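Local coordinates for lactose Operon Repressor (Escherichia coli, PDB 1JYE), which probably represses transcription of the lactose operon by binding operator DNA, as a LacI-family regulator with a periplasmic-binding-protein-like core, at residues L169-H179 with V321-P332. The protein carries 1 engineered substitution. Numbering follows the deposited sequence.
Sequences LGVEHLVALGH and VSLVKRKTTLAP
His173 and Thr329 form the centre of a contact in the periplasmic-binding-protein-like domain of the repressor. Strand 316-324 passes helix 163-177 here, and the tail after it follows the helix toward its C-terminal end. The strand segment 322-324 runs at 47° to the helix. The His173 ring is the tightly packed part. Its CG lies anti to the backbone N (chi1 179°), which sends the ring toward the tail. There His173 NE2 and Thr329 OG1 share a nearly straight hydrogen bond of 2.9 Å, and the hydroxyl lies at the ring edge, in plane. Thr329 OG1 also bonds Thr287 OG1, so the hydroxyl that holds the ring is itself fixed. Leu177 CD1 covers one ring face, offset toward the rim. Leu323 CD2 makes an off-centre CH-pi contact, 4.1 Å from the ring centroid. Nearer the start of the strand segment, Leu169 CD1 rests on the backbone, 3.7 Å from Leu323 N. Leu174 packs on strands 241-244 and 269-271, and its CD2 also meets Thr329 CG2.

The solvent side is looser. Lys325 is exposed; its extended chain passes His173 CE1, and CE comes to 3.8 Å from it.

A Schellman motif at Gly178 ends the helix and turns the chain toward the exposed Pro332. Pro332 CD sits over the centre of the buried His179 ring. His179 ND1 bonds Thr240 OG1, so both ring nitrogens have partners. The second bond is His179 NE2 to Leu330 O, 2.7 Å long. Leu330 O is tilted 23° out of the ring plane.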
# COMPACT_ATOMS: atom_id res chain seq x y z
N LEU A 169 -22.90 9.99 3.27
CA LEU A 169 -23.22 8.65 2.81
C LEU A 169 -23.11 7.61 3.92
O LEU A 169 -23.98 6.76 4.08
CB LEU A 169 -22.32 8.25 1.64
CG LEU A 169 -22.65 8.85 0.27
CD1 LEU A 169 -21.52 8.56 -0.70
CD2 LEU A 169 -23.96 8.26 -0.23
N GLY A 170 -22.02 7.69 4.69
CA GLY A 170 -21.82 6.75 5.78
C GLY A 170 -22.87 6.90 6.86
O GLY A 170 -23.45 5.91 7.31
N VAL A 171 -23.12 8.13 7.27
CA VAL A 171 -24.11 8.39 8.31
C VAL A 171 -25.51 7.99 7.86
O VAL A 171 -26.22 7.28 8.57
CB VAL A 171 -24.13 9.88 8.71
CG1 VAL A 171 -25.32 10.16 9.63
CG2 VAL A 171 -22.83 10.24 9.42
N GLU A 172 -25.92 8.44 6.68
CA GLU A 172 -27.25 8.13 6.19
C GLU A 172 -27.48 6.64 5.97
O GLU A 172 -28.60 6.15 6.16
CB GLU A 172 -27.55 8.92 4.91
CG GLU A 172 -27.74 10.41 5.20
CD GLU A 172 -28.17 11.23 4.00
OE1 GLU A 172 -28.48 12.42 4.21
OE2 GLU A 172 -28.19 10.70 2.87
N HIS A 173 -26.43 5.92 5.60
CA HIS A 173 -26.54 4.48 5.40
C HIS A 173 -26.89 3.80 6.72
O HIS A 173 -27.81 2.99 6.79
CB HIS A 173 -25.21 3.93 4.85
CG HIS A 173 -25.21 2.45 4.64
ND1 HIS A 173 -26.14 1.81 3.84
CD2 HIS A 173 -24.39 1.48 5.10
CE1 HIS A 173 -25.89 0.51 3.82
NE2 HIS A 173 -24.83 0.28 4.58
N LEU A 174 -26.15 4.14 7.78
CA LEU A 174 -26.38 3.57 9.10
C LEU A 174 -27.73 4.00 9.67
O LEU A 174 -28.44 3.19 10.27
CB LEU A 174 -25.26 3.98 10.06
CG LEU A 174 -23.89 3.40 9.70
CD1 LEU A 174 -22.84 3.90 10.67
CD2 LEU A 174 -23.96 1.88 9.73
N VAL A 175 -28.08 5.26 9.48
CA VAL A 175 -29.36 5.76 9.99
C VAL A 175 -30.53 5.05 9.29
O VAL A 175 -31.50 4.65 9.95
CB VAL A 175 -29.49 7.28 9.77
CG1 VAL A 175 -30.91 7.75 10.12
CG2 VAL A 175 -28.48 8.01 10.64
N ALA A 176 -30.41 4.89 7.98
CA ALA A 176 -31.45 4.24 7.19
C ALA A 176 -31.65 2.79 7.63
O ALA A 176 -32.75 2.25 7.53
CB ALA A 176 -31.10 4.29 5.71
N LEU A 177 -30.58 2.15 8.10
CA LEU A 177 -30.65 0.77 8.56
C LEU A 177 -31.27 0.68 9.95
O LEU A 177 -31.61 -0.41 10.41
CB LEU A 177 -29.25 0.14 8.57
CG LEU A 177 -28.67 -0.23 7.20
CD1 LEU A 177 -27.22 -0.65 7.35
CD2 LEU A 177 -29.50 -1.34 6.56
N GLY A 178 -31.40 1.82 10.62
CA GLY A 178 -32.00 1.84 11.95
C GLY A 178 -31.06 2.06 13.12
O GLY A 178 -31.48 2.00 14.28
N HIS A 179 -29.79 2.33 12.84
CA HIS A 179 -28.81 2.54 13.91
C HIS A 179 -28.98 3.87 14.63
O HIS A 179 -29.17 4.91 14.01
CB HIS A 179 -27.39 2.44 13.34
CG HIS A 179 -27.01 1.06 12.92
ND1 HIS A 179 -26.65 0.08 13.82
CD2 HIS A 179 -26.98 0.48 11.70
CE1 HIS A 179 -26.41 -1.04 13.17
NE2 HIS A 179 -26.61 -0.83 11.88
N VAL A 321 -17.54 10.83 -4.61
CA VAL A 321 -17.26 9.60 -3.89
C VAL A 321 -18.58 8.83 -3.93
O VAL A 321 -19.62 9.39 -4.29
CB VAL A 321 -16.85 9.85 -2.42
CG1 VAL A 321 -15.55 10.64 -2.38
CG2 VAL A 321 -17.96 10.59 -1.67
N SER A 322 -18.54 7.56 -3.57
CA SER A 322 -19.75 6.75 -3.57
C SER A 322 -19.70 5.71 -2.47
O SER A 322 -18.63 5.40 -1.94
CB SER A 322 -19.92 6.05 -4.93
OG SER A 322 -18.86 5.15 -5.18
N LEU A 323 -20.86 5.21 -2.10
CA LEU A 323 -20.98 4.20 -1.06
C LEU A 323 -20.93 2.82 -1.70
O LEU A 323 -21.64 2.55 -2.67
CB LEU A 323 -22.31 4.35 -0.32
CG LEU A 323 -22.71 3.26 0.68
CD1 LEU A 323 -21.78 3.31 1.88
CD2 LEU A 323 -24.16 3.48 1.11
N VAL A 324 -20.07 1.95 -1.17
CA VAL A 324 -19.95 0.59 -1.67
C VAL A 324 -20.52 -0.31 -0.58
O VAL A 324 -19.89 -0.50 0.46
CB VAL A 324 -18.47 0.22 -1.92
CG1 VAL A 324 -18.37 -1.21 -2.44
CG2 VAL A 324 -17.85 1.19 -2.92
N LYS A 325 -21.71 -0.83 -0.81
CA LYS A 325 -22.36 -1.69 0.17
C LYS A 325 -21.88 -3.13 0.08
O LYS A 325 -21.98 -3.75 -0.97
CB LYS A 325 -23.88 -1.66 -0.01
CG LYS A 325 -24.51 -0.29 0.20
CD LYS A 325 -26.03 -0.36 0.03
CE LYS A 325 -26.67 1.00 0.17
NZ LYS A 325 -28.15 0.93 -0.00
N ARG A 326 -21.36 -3.64 1.19
CA ARG A 326 -20.90 -5.02 1.22
C ARG A 326 -21.56 -5.82 2.34
O ARG A 326 -22.78 -5.79 2.49
CB ARG A 326 -19.37 -5.07 1.30
CG ARG A 326 -18.70 -4.47 0.06
CD ARG A 326 -17.31 -5.06 -0.18
NE ARG A 326 -16.66 -4.51 -1.37
CZ ARG A 326 -15.71 -3.58 -1.35
NH1 ARG A 326 -15.28 -3.07 -0.21
NH2 ARG A 326 -15.18 -3.17 -2.49
N LYS A 327 -20.76 -6.51 3.16
CA LYS A 327 -21.32 -7.37 4.20
C LYS A 327 -21.17 -6.96 5.66
O LYS A 327 -21.51 -7.73 6.55
CB LYS A 327 -20.73 -8.78 4.05
CG LYS A 327 -20.92 -9.40 2.67
CD LYS A 327 -22.38 -9.69 2.39
CE LYS A 327 -22.56 -10.41 1.06
NZ LYS A 327 -23.99 -10.74 0.81
N THR A 328 -20.68 -5.75 5.91
CA THR A 328 -20.46 -5.33 7.29
C THR A 328 -21.52 -4.39 7.87
O THR A 328 -21.34 -3.88 8.97
CB THR A 328 -19.09 -4.65 7.45
OG1 THR A 328 -19.01 -3.55 6.55
CG2 THR A 328 -17.97 -5.65 7.12
N THR A 329 -22.60 -4.16 7.13
CA THR A 329 -23.66 -3.28 7.59
C THR A 329 -25.04 -3.92 7.47
O THR A 329 -25.49 -4.29 6.38
CB THR A 329 -23.67 -1.94 6.82
OG1 THR A 329 -23.61 -2.18 5.41
CG2 THR A 329 -22.48 -1.08 7.24
N LEU A 330 -25.71 -4.04 8.62
CA LEU A 330 -27.04 -4.62 8.70
C LEU A 330 -27.84 -3.83 9.73
O LEU A 330 -27.28 -3.02 10.47
CB LEU A 330 -26.96 -6.08 9.15
CG LEU A 330 -26.31 -7.09 8.20
CD1 LEU A 330 -26.08 -8.41 8.92
CD2 LEU A 330 -27.21 -7.29 6.99
N ALA A 331 -29.15 -4.06 9.78
CA ALA A 331 -29.99 -3.37 10.75
C ALA A 331 -29.47 -3.78 12.13
O ALA A 331 -28.94 -4.87 12.30
CB ALA A 331 -31.44 -3.80 10.58
N PRO A 332 -29.63 -2.90 13.14
CA PRO A 332 -29.15 -3.24 14.48
C PRO A 332 -29.84 -4.44 15.11
O PRO A 332 -30.93 -4.83 14.63
CB PRO A 332 -29.40 -1.95 15.27
CG PRO A 332 -30.59 -1.36 14.57
CD PRO A 332 -30.25 -1.57 13.12